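Local coordinates for SusD homolog (PDB 3FDH), which probably binds glycans at the bacterial outer membrane, as a SusD/RagB-family protein of a gut Bacteroides, at residues K398-D401 and D402-A406; S293-A296 and A297-S301; R208-N211 and R212-N215. One frame throughout, in Å; residues are numbered along the deposited sequence. Where two conformers were deposited one is given.

Overall arrangement
All three are local contacts in unbroken chain, but they sit in different settings. Contact 1 lies within helix 393-410 and is partly buried, with aromatic rings against valines on one flank and lysine-aspartate pairs on another. Contacts 2 and 3 are surface turns between regular elements: contact 2 in the loop from strand 292-293 to strand 319-320, contact 3 between helices 191-208 and 216-228. Both rely on backbone hydrogen bonds and side-chain turns, an Asx turn at Asp299 and an ST turn at Ser213. Contacts 1 and 2 share a neighbour, helix 265-274, with centres 24 Å apart; contacts 2 and 3 lie on opposite sides of the chain's centre.

Contact 1: residues K398-D401 and D402-A406; sequences KYFD and DVVKA
Tyr399 and Phe400 send their rings along the helix against Val403, Val404 and Lys405, one turn further on. Tyr399 straddles the two valines obliquely: its CE1 lies 3.7 Å from Val403 CB, while CE2 on the other side of the ring meets Val404 CG2. Phe400 has CG anti to the backbone N (chi1 173°), which carries the ring forward until it crosses Val404 at about a right angle, CE1 3.6 Å from Val404 CG1. One face of this ring lies over the backbone N of Lys405. That N closes a wider, pi-type turn: Lys405 N donates to Phe400 O over 2.8 Å, almost in line with the C=O bond. Were Tyr399 replaced by an alanine, Val403 and the CG2 methyl of Val404 would probably lose their packing on this side, with Phe400 still against Val404 CG1, and a gap would open toward Tyr274 and Leu365, which the ring also touches. On the polar flank, Lys398 runs extended until it bends at chi4 (55°), bringing NZ to Asp402 OD2 in a salt bridge modelled very short, at 2.5 Å. Asp401 OD1 makes a long one with Lys405 NZ, at 3.9 Å, and another with Lys358; a water joins Asp401 O to Lys405 NZ. This part of the helix is amphipathic: Asp402 probably offsets Lys398, while Asp401 is shared between Lys358 and, more weakly, Lys405.

Contact 2: residues S293-A296 and A297-S301; sequences SQVA and ANDPS
Val295, which follows Ser293 and Gln294 (bonded to Thr285 and to Arg281 and Asn386), turns its branch onto the Asp299 side chain, which crosses it at about a right angle. With CG1 anti to its own carbonyl carbon (chi1 -61°), that methyl lies 3.6 Å from Asp299 OD2 and 3.7 Å from Ser301 OG, so an apolar group rests against the polar end of the following turn. Ala296 opens a type I beta turn that closes at Asp299, with Ala297 and Asn298 at the corners; Asp299 N donates to Ala296 O over 3.0 Å, a straight bond (161° at the hydrogen) although the donor sits above the carbonyl plane. The N-H of Ala296 is also used: a water accepts from it and donates to Asp299 OD2. Ala296 CB meets Asn298 OD1 at 3.3 Å, the amide folded back because CG stands between the backbone N and carbonyl carbon. Beyond the turn, the other carboxylate oxygen, Asp299 OD1, forms an Asx turn with Ser301 N at 2.8 Å, met on the anti side, and accepts from Ser301 OG at 2.6 Å from above the carboxylate plane. Both donors come from the same face, which fixes the carboxylate's rotation where the chain enters a 3-10 turn. The methyl of Ala297 faces elsewhere, onto Leu272 of helix 265-274 and Phe283 of strand 283-284.

Contact 3: residues R208-N211 and R212-N215; sequences RLIN and RSSN
Ser213 N reaches Ile210 O from well above the carbonyl plane, 64° out of it, yet the 2.9 Å bond is fairly straight at the hydrogen (163°). The preceding bond, Arg212 N to Leu209 O, is also 2.9 Å long and comes from above its carbonyl plane. Two such i to i+3 bonds in succession mark a short 3-10 turn, made as the chain leaves helix 191-208. Side-chain contact across the turn is light: Ile210 CD1 comes within 4.1 Å of Ser213 CB, while Ile210 also packs on Lys216, Asp219 and Tyr220 of helix 216-228. Arg212 CB lies 3.4 Å from Leu209 O, but its guanidinium reaches Trp493, bonding the carbonyl O through NE and making a cation-pi contact with the ring. Ser213 holds OG anti to its backbone N (chi1 -179°), directing it forward along the chain, where it accepts from Asn215 N at 2.9 Å in an ST turn. The same hydroxyl is hydrogen-bonded to Asp219 OD2, and Asn215 OD1 caps the next helix at Ala218 N. A water donates to both Asn211 O (3.0 Å) and Ser213 O (2.7 Å), joining the turn to the residue that follows it. The linker is therefore set mainly by backbone and hydroxyl bonds: one serine oxygen ties its own loop to helix 216-228, while Trp493 holds the arginine.

Contact 1: residues K398-D401 and D402-A406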
ATOM      1  N   LYS A 398      23.280  -8.218  -9.048  1.00 30.21           N
ATOM      2  CA  LYS A 398      24.485  -7.540  -9.538  1.00 31.36           C
ATOM      3  C   LYS A 398      24.328  -6.043  -9.454  1.00 32.47           C
ATOM      4  O   LYS A 398      25.290  -5.301  -9.215  1.00 33.85           O
ATOM      5  CB  LYS A 398      24.795  -7.928 -10.978  1.00 32.65           C
ATOM      6  CG  LYS A 398      25.899  -7.077 -11.587  1.00 38.11           C
ATOM      7  CD  LYS A 398      26.340  -7.592 -12.931  1.00 41.08           C
ATOM      8  CE  LYS A 398      27.278  -6.588 -13.609  1.00 43.86           C
ATOM      9  NZ  LYS A 398      28.454  -6.238 -12.755  1.00 47.08           N
ATOM     10  N   TYR A 399      23.092  -5.612  -9.656  1.00 31.33           N
ATOM     11  CA  TYR A 399      22.765  -4.193  -9.593  1.00 30.26           C
ATOM     12  C   TYR A 399      22.914  -3.764  -8.139  1.00 31.01           C
ATOM     13  O   TYR A 399      23.430  -2.685  -7.803  1.00 29.68           O
ATOM     14  CB  TYR A 399      21.336  -3.916 -10.086  1.00 30.02           C
ATOM     15  CG  TYR A 399      20.881  -2.603  -9.597  1.00 30.26           C
ATOM     16  CD1 TYR A 399      21.390  -1.448 -10.141  1.00 28.93           C
ATOM     17  CD2 TYR A 399      19.956  -2.502  -8.563  1.00 31.58           C
ATOM     18  CE1 TYR A 399      20.984  -0.228  -9.673  1.00 25.56           C
ATOM     19  CE2 TYR A 399      19.575  -1.304  -8.099  1.00 33.32           C
ATOM     20  CZ  TYR A 399      20.094  -0.168  -8.657  1.00 30.93           C
ATOM     21  OH  TYR A 399      19.703   1.067  -8.199  1.00 27.83           O
ATOM     22  N   PHE A 400      22.458  -4.632  -7.250  1.00 30.57           N
ATOM     23  CA  PHE A 400      22.601  -4.315  -5.829  1.00 32.26           C
ATOM     24  C   PHE A 400      24.090  -4.129  -5.460  1.00 31.86           C
ATOM     25  O   PHE A 400      24.470  -3.185  -4.773  1.00 31.18           O
ATOM     26  CB  PHE A 400      22.043  -5.409  -4.923  1.00 32.57           C
ATOM     27  CG  PHE A 400      22.344  -5.151  -3.469  1.00 32.33           C
ATOM     28  CD1 PHE A 400      21.495  -4.386  -2.709  1.00 32.48           C
ATOM     29  CD2 PHE A 400      23.531  -5.612  -2.894  1.00 34.15           C
ATOM     30  CE1 PHE A 400      21.776  -4.083  -1.387  1.00 30.90           C
ATOM     31  CE2 PHE A 400      23.814  -5.325  -1.546  1.00 31.34           C
ATOM     32  CZ  PHE A 400      22.924  -4.563  -0.802  1.00 31.76           C
ATOM     33  N   ASP A 401      24.892  -5.084  -5.918  1.00 30.30           N
ATOM     34  CA  ASP A 401      26.343  -5.153  -5.637  1.00 31.26           C
ATOM     35  C   ASP A 401      27.074  -3.978  -6.261  1.00 32.17           C
ATOM     36  O   ASP A 401      27.986  -3.385  -5.688  1.00 31.59           O
ATOM     37  CB  ASP A 401      26.954  -6.424  -6.225  1.00 32.14           C
ATOM     38  CG  ASP A 401      26.531  -7.711  -5.501  1.00 32.57           C
ATOM     39  OD1 ASP A 401      25.995  -7.664  -4.365  1.00 35.01           O
ATOM     40  OD2 ASP A 401      26.742  -8.790  -6.102  1.00 35.23           O
ATOM     41  N   ASP A 402      26.615  -3.608  -7.441  1.00 31.94           N
ATOM     42  CA  ASP A 402      27.311  -2.599  -8.242  1.00 31.72           C
ATOM     43  C   ASP A 402      26.963  -1.184  -7.841  1.00 30.77           C
ATOM     44  O   ASP A 402      27.779  -0.285  -7.988  1.00 29.76           O
ATOM     45  CB  ASP A 402      27.021  -2.776  -9.750  1.00 31.59           C
ATOM     46  CG  ASP A 402      27.850  -3.889 -10.407  1.00 38.06           C
ATOM     47  OD1 ASP A 402      28.710  -4.470  -9.734  1.00 38.54           O
ATOM     48  OD2 ASP A 402      27.641  -4.172 -11.613  1.00 41.55           O
ATOM     49  N   VAL A 403      25.770  -1.002  -7.289  1.00 30.74           N
ATOM     50  CA  VAL A 403      25.272   0.330  -6.999  1.00 30.16           C
ATOM     51  C   VAL A 403      24.773   0.565  -5.564  1.00 29.96           C
ATOM     52  O   VAL A 403      25.213   1.493  -4.868  1.00 30.20           O
ATOM     53  CB  VAL A 403      24.105   0.681  -7.970  1.00 31.04           C
ATOM     54  CG1 VAL A 403      23.463   2.039  -7.611  1.00 29.62           C
ATOM     55  CG2 VAL A 403      24.585   0.633  -9.429  1.00 28.73           C
ATOM     56  N   VAL A 404      23.875  -0.296  -5.122  1.00 29.81           N
ATOM     57  CA  VAL A 404      23.233  -0.082  -3.828  1.00 28.45           C
ATOM     58  C   VAL A 404      24.128  -0.334  -2.640  1.00 28.67           C
ATOM     59  O   VAL A 404      24.064   0.380  -1.646  1.00 29.71           O
ATOM     60  CB  VAL A 404      21.900  -0.892  -3.660  1.00 28.91           C
ATOM     61  CG1 VAL A 404      21.309  -0.614  -2.313  1.00 27.36           C
ATOM     62  CG2 VAL A 404      20.866  -0.550  -4.757  1.00 23.37           C
ATOM     63  N   LYS A 405      25.012  -1.310  -2.771  1.00 31.99           N
ATOM     64  CA  LYS A 405      25.821  -1.735  -1.622  1.00 32.77           C
ATOM     65  C   LYS A 405      26.643  -0.558  -1.059  1.00 32.09           C
ATOM     66  O   LYS A 405      26.671  -0.306   0.148  1.00 32.68           O
ATOM     67  CB  LYS A 405      26.710  -2.937  -2.013  1.00 33.68           C
ATOM     68  CG  LYS A 405      27.484  -3.540  -0.856  1.00 36.45           C
ATOM     69  CD  LYS A 405      28.564  -4.519  -1.308  1.00 43.82           C
ATOM     70  CE  LYS A 405      28.006  -5.850  -1.800  1.00 47.95           C
ATOM     71  NZ  LYS A 405      29.107  -6.822  -2.159  1.00 48.34           N
ATOM     72  N   ALA A 406      27.300   0.165  -1.947  1.00 31.60           N
ATOM     73  CA  ALA A 406      28.141   1.285  -1.527  1.00 31.51           C
ATOM     74  C   ALA A 406      27.309   2.406  -0.890  1.00 31.80           C
ATOM     75  O   ALA A 406      27.727   3.004   0.091  1.00 31.98           O
ATOM     76  CB  ALA A 406      28.995   1.816  -2.692  1.00 31.42           C
TER
HETATM   77  O   HOH W   1      28.245  -0.945  -4.563  1.00 33.67           O
HETATM   78  O   HOH W   2      29.929  -4.817  -4.466  1.00 52.74           O

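Contact 2: residues S293-A296 and A297-S301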
ATOM      1  N   SER A 293       5.895   3.575 -27.154  1.00 29.70           N
ATOM      2  CA  SER A 293       7.231   3.013 -27.165  1.00 28.74           C
ATOM      3  C   SER A 293       7.784   2.934 -25.765  1.00 27.83           C
ATOM      4  O   SER A 293       7.557   3.816 -24.956  1.00 26.95           O
ATOM      5  CB  SER A 293       8.161   3.870 -28.009  1.00 28.43           C
ATOM      6  OG  SER A 293       7.712   3.915 -29.344  1.00 26.36           O
ATOM      7  N   GLN A 294       8.509   1.859 -25.500  1.00 28.22           N
ATOM      8  CA  GLN A 294       9.168   1.664 -24.204  1.00 28.59           C
ATOM      9  C   GLN A 294      10.486   2.423 -24.310  1.00 28.44           C
ATOM     10  O   GLN A 294      11.302   2.140 -25.185  1.00 29.25           O
ATOM     11  CB  GLN A 294       9.386   0.180 -23.967  1.00 29.13           C
ATOM     12  CG  GLN A 294      10.015  -0.205 -22.668  1.00 27.40           C
ATOM     13  CD  GLN A 294      10.249  -1.696 -22.591  1.00 26.94           C
ATOM     14  OE1 GLN A 294      10.404  -2.354 -23.611  1.00 29.31           O
ATOM     15  NE2 GLN A 294      10.278  -2.240 -21.375  1.00 27.15           N
ATOM     16  N   VAL A 295      10.656   3.397 -23.419  1.00 29.96           N
ATOM     17  CA  VAL A 295      11.802   4.317 -23.430  1.00 28.89           C
ATOM     18  C   VAL A 295      12.410   4.581 -22.053  1.00 29.75           C
ATOM     19  O   VAL A 295      11.824   4.289 -21.030  1.00 29.41           O
ATOM     20  CB  VAL A 295      11.417   5.685 -24.092  1.00 28.13           C
ATOM     21  CG1 VAL A 295      10.966   5.515 -25.576  1.00 21.63           C
ATOM     22  CG2 VAL A 295      10.335   6.398 -23.289  1.00 26.25           C
ATOM     23  N   ALA A 296      13.642   5.081 -22.066  1.00 29.85           N
ATOM     24  CA  ALA A 296      14.352   5.441 -20.831  1.00 28.53           C
ATOM     25  C   ALA A 296      13.697   6.669 -20.233  1.00 28.31           C
ATOM     26  O   ALA A 296      13.087   7.462 -20.938  1.00 27.29           O
ATOM     27  CB  ALA A 296      15.851   5.696 -21.080  1.00 28.38           C
ATOM     28  N   ALA A 297      13.807   6.753 -18.919  1.00 27.38           N
ATOM     29  CA  ALA A 297      13.236   7.847 -18.141  1.00 27.42           C
ATOM     30  C   ALA A 297      13.719   9.225 -18.614  1.00 28.99           C
ATOM     31  O   ALA A 297      13.020  10.212 -18.427  1.00 29.78           O
ATOM     32  CB  ALA A 297      13.502   7.659 -16.634  1.00 27.42           C
ATOM     33  N   ASN A 298      14.876   9.266 -19.272  1.00 28.25           N
ATOM     34  CA  ASN A 298      15.453  10.541 -19.737  1.00 29.05           C
ATOM     35  C   ASN A 298      15.315  10.795 -21.232  1.00 30.31           C
ATOM     36  O   ASN A 298      15.867  11.735 -21.788  1.00 30.92           O
ATOM     37  CB  ASN A 298      16.909  10.675 -19.308  1.00 29.53           C
ATOM     38  CG  ASN A 298      17.791   9.637 -19.918  1.00 30.06           C
ATOM     39  OD1 ASN A 298      17.327   8.597 -20.358  1.00 32.78           O
ATOM     40  ND2 ASN A 298      19.089   9.879 -19.879  1.00 37.56           N
ATOM     41  N   ASP A 299      14.536   9.951 -21.866  1.00 30.18           N
ATOM     42  CA  ASP A 299      14.217  10.118 -23.270  1.00 29.06           C
ATOM     43  C   ASP A 299      13.109  11.178 -23.364  1.00 30.28           C
ATOM     44  O   ASP A 299      12.035  11.033 -22.773  1.00 30.69           O
ATOM     45  CB  ASP A 299      13.739   8.778 -23.833  1.00 28.89           C
ATOM     46  CG  ASP A 299      13.476   8.817 -25.314  1.00 33.17           C
ATOM     47  OD1 ASP A 299      12.970   9.823 -25.864  1.00 27.35           O
ATOM     48  OD2 ASP A 299      13.736   7.779 -25.932  1.00 26.90           O
ATOM     49  N   PRO A 300      13.355  12.265 -24.111  1.00 31.43           N
ATOM     50  CA  PRO A 300      12.312  13.291 -24.122  1.00 30.74           C
ATOM     51  C   PRO A 300      11.002  12.822 -24.711  1.00 30.11           C
ATOM     52  O   PRO A 300       9.973  13.430 -24.469  1.00 30.46           O
ATOM     53  CB  PRO A 300      12.926  14.419 -24.973  1.00 31.26           C
ATOM     54  CG  PRO A 300      14.045  13.814 -25.691  1.00 33.91           C
ATOM     55  CD  PRO A 300      14.567  12.726 -24.794  1.00 31.21           C
ATOM     56  N   SER A 301      11.028  11.735 -25.470  1.00 29.83           N
ATOM     57  CA  SER A 301       9.777  11.231 -26.071  1.00 29.99           C
ATOM     58  C   SER A 301       8.837  10.621 -25.048  1.00 28.83           C
ATOM     59  O   SER A 301       7.678  10.341 -25.348  1.00 28.30           O
ATOM     60  CB  SER A 301      10.028  10.241 -27.196  1.00 29.81           C
ATOM     61  OG  SER A 301      10.638   9.051 -26.770  1.00 32.65           O
TER
HETATM   62  O   HOH W   3      15.013   5.601 -24.417  1.00 27.17           O

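Contact 3: residues R208-N211 and R212-N215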
ATOM      1  N   ARG A 208       5.191   0.917  12.577  1.00 28.42           N
ATOM      2  CA  ARG A 208       4.324   2.096  12.331  1.00 26.96           C
ATOM      3  C   ARG A 208       4.285   3.058  13.498  1.00 28.18           C
ATOM      4  O   ARG A 208       4.262   4.289  13.330  1.00 29.53           O
ATOM      5  CB  ARG A 208       2.894   1.660  12.035  1.00 27.93           C
ATOM      6  CG  ARG A 208       1.979   2.855  11.762  1.00 24.40           C
ATOM      7  CD  ARG A 208       1.981   3.229  10.283  1.00 30.40           C
ATOM      8  NE  ARG A 208       1.084   2.316   9.570  1.00 30.71           N
ATOM      9  CZ  ARG A 208       1.433   1.450   8.626  1.00 27.78           C
ATOM     10  NH1 ARG A 208       2.661   1.395   8.161  1.00 30.84           N
ATOM     11  NH2 ARG A 208       0.507   0.689   8.074  1.00 29.95           N
ATOM     12  N   LEU A 209       4.286   2.487  14.708  1.00 28.91           N
ATOM     13  CA  LEU A 209       4.070   3.285  15.935  1.00 28.74           C
ATOM     14  C   LEU A 209       5.341   3.655  16.689  1.00 27.81           C
ATOM     15  O   LEU A 209       5.304   4.125  17.810  1.00 27.30           O
ATOM     16  CB  LEU A 209       3.170   2.542  16.896  1.00 30.51           C
ATOM     17  CG  LEU A 209       1.815   2.037  16.419  1.00 36.57           C
ATOM     18  CD1 LEU A 209       1.020   1.574  17.636  1.00 35.05           C
ATOM     19  CD2 LEU A 209       1.043   3.058  15.635  1.00 36.00           C
ATOM     20  N   ILE A 210       6.449   3.431  16.039  1.00 28.06           N
ATOM     21  CA  ILE A 210       7.775   3.589  16.661  1.00 27.26           C
ATOM     22  C   ILE A 210       8.014   4.959  17.276  1.00 29.79           C
ATOM     23  O   ILE A 210       8.634   5.074  18.314  1.00 27.98           O
ATOM     24  CB  ILE A 210       8.920   3.241  15.666  1.00 27.64           C
ATOM     25  CG1 ILE A 210      10.219   2.946  16.428  1.00 31.81           C
ATOM     26  CG2 ILE A 210       9.098   4.348  14.601  1.00 27.37           C
ATOM     27  CD1 ILE A 210      10.127   1.735  17.341  1.00 28.08           C
ATOM     28  N   ASN A 211       7.526   5.996  16.610  1.00 29.06           N
ATOM     29  CA  ASN A 211       7.708   7.350  17.114  1.00 29.25           C
ATOM     30  C   ASN A 211       7.175   7.506  18.520  1.00 29.20           C
ATOM     31  O   ASN A 211       7.646   8.333  19.313  1.00 30.53           O
ATOM     32  CB  ASN A 211       7.007   8.338  16.172  1.00 29.63           C
ATOM     33  CG  ASN A 211       7.284   9.784  16.503  1.00 36.49           C
ATOM     34  OD1 ASN A 211       8.351  10.130  17.013  1.00 37.19           O
ATOM     35  ND2 ASN A 211       6.343  10.653  16.158  1.00 36.56           N
ATOM     36  N   ARG A 212       6.196   6.668  18.836  1.00 28.03           N
ATOM     37  CA  ARG A 212       5.484   6.752  20.097  1.00 27.57           C
ATOM     38  C   ARG A 212       6.001   5.765  21.146  1.00 28.25           C
ATOM     39  O   ARG A 212       5.517   5.702  22.271  1.00 26.90           O
ATOM     40  CB  ARG A 212       3.996   6.520  19.877  1.00 28.32           C
ATOM     41  CG  ARG A 212       3.298   7.600  19.128  1.00 27.93           C
ATOM     42  CD  ARG A 212       3.263   8.882  19.982  1.00 33.29           C
ATOM     43  NE  ARG A 212       2.563   9.944  19.268  1.00 32.54           N
ATOM     44  CZ  ARG A 212       2.212  11.100  19.794  1.00 30.86           C
ATOM     45  NH1 ARG A 212       2.536  11.417  21.041  1.00 33.89           N
ATOM     46  NH2 ARG A 212       1.547  11.955  19.054  1.00 36.35           N
ATOM     47  N   SER A 213       7.029   5.033  20.778  1.00 28.95           N
ATOM     48  CA  SER A 213       7.550   3.975  21.648  1.00 28.20           C
ATOM     49  C   SER A 213       8.312   4.422  22.880  1.00 29.09           C
ATOM     50  O   SER A 213       8.994   5.445  22.876  1.00 29.78           O
ATOM     51  CB  SER A 213       8.445   3.042  20.841  1.00 29.10           C
ATOM     52  OG  SER A 213       8.943   2.004  21.651  1.00 30.48           O
ATOM     53  N   SER A 214       8.165   3.633  23.945  1.00 29.46           N
ATOM     54  CA  SER A 214       8.866   3.888  25.206  0.50 29.38           C
ATOM     55  C   SER A 214      10.141   3.079  25.247  1.00 28.04           C
ATOM     56  O   SER A 214      10.932   3.201  26.162  1.00 27.55           O
ATOM     57  CB  SER A 214       8.005   3.520  26.423  0.50 30.58           C
ATOM     58  OG  SER A 214       6.886   4.379  26.554  0.50 35.14           O
ATOM     59  N   ASN A 215      10.298   2.233  24.248  1.00 28.69           N
ATOM     60  CA  ASN A 215      11.469   1.361  24.151  1.00 28.43           C
ATOM     61  C   ASN A 215      11.644   0.901  22.725  1.00 28.62           C
ATOM     62  O   ASN A 215      11.177  -0.153  22.317  1.00 28.19           O
ATOM     63  CB  ASN A 215      11.339   0.175  25.101  1.00 29.98           C
ATOM     64  CG  ASN A 215      12.617  -0.620  25.223  1.00 28.23           C
ATOM     65  OD1 ASN A 215      13.520  -0.542  24.362  1.00 29.53           O
ATOM     66  ND2 ASN A 215      12.717  -1.403  26.306  1.00 30.52           N
TER
HETATM   67  O   HOH W   4       9.686   7.503  21.327  1.00 26.56           O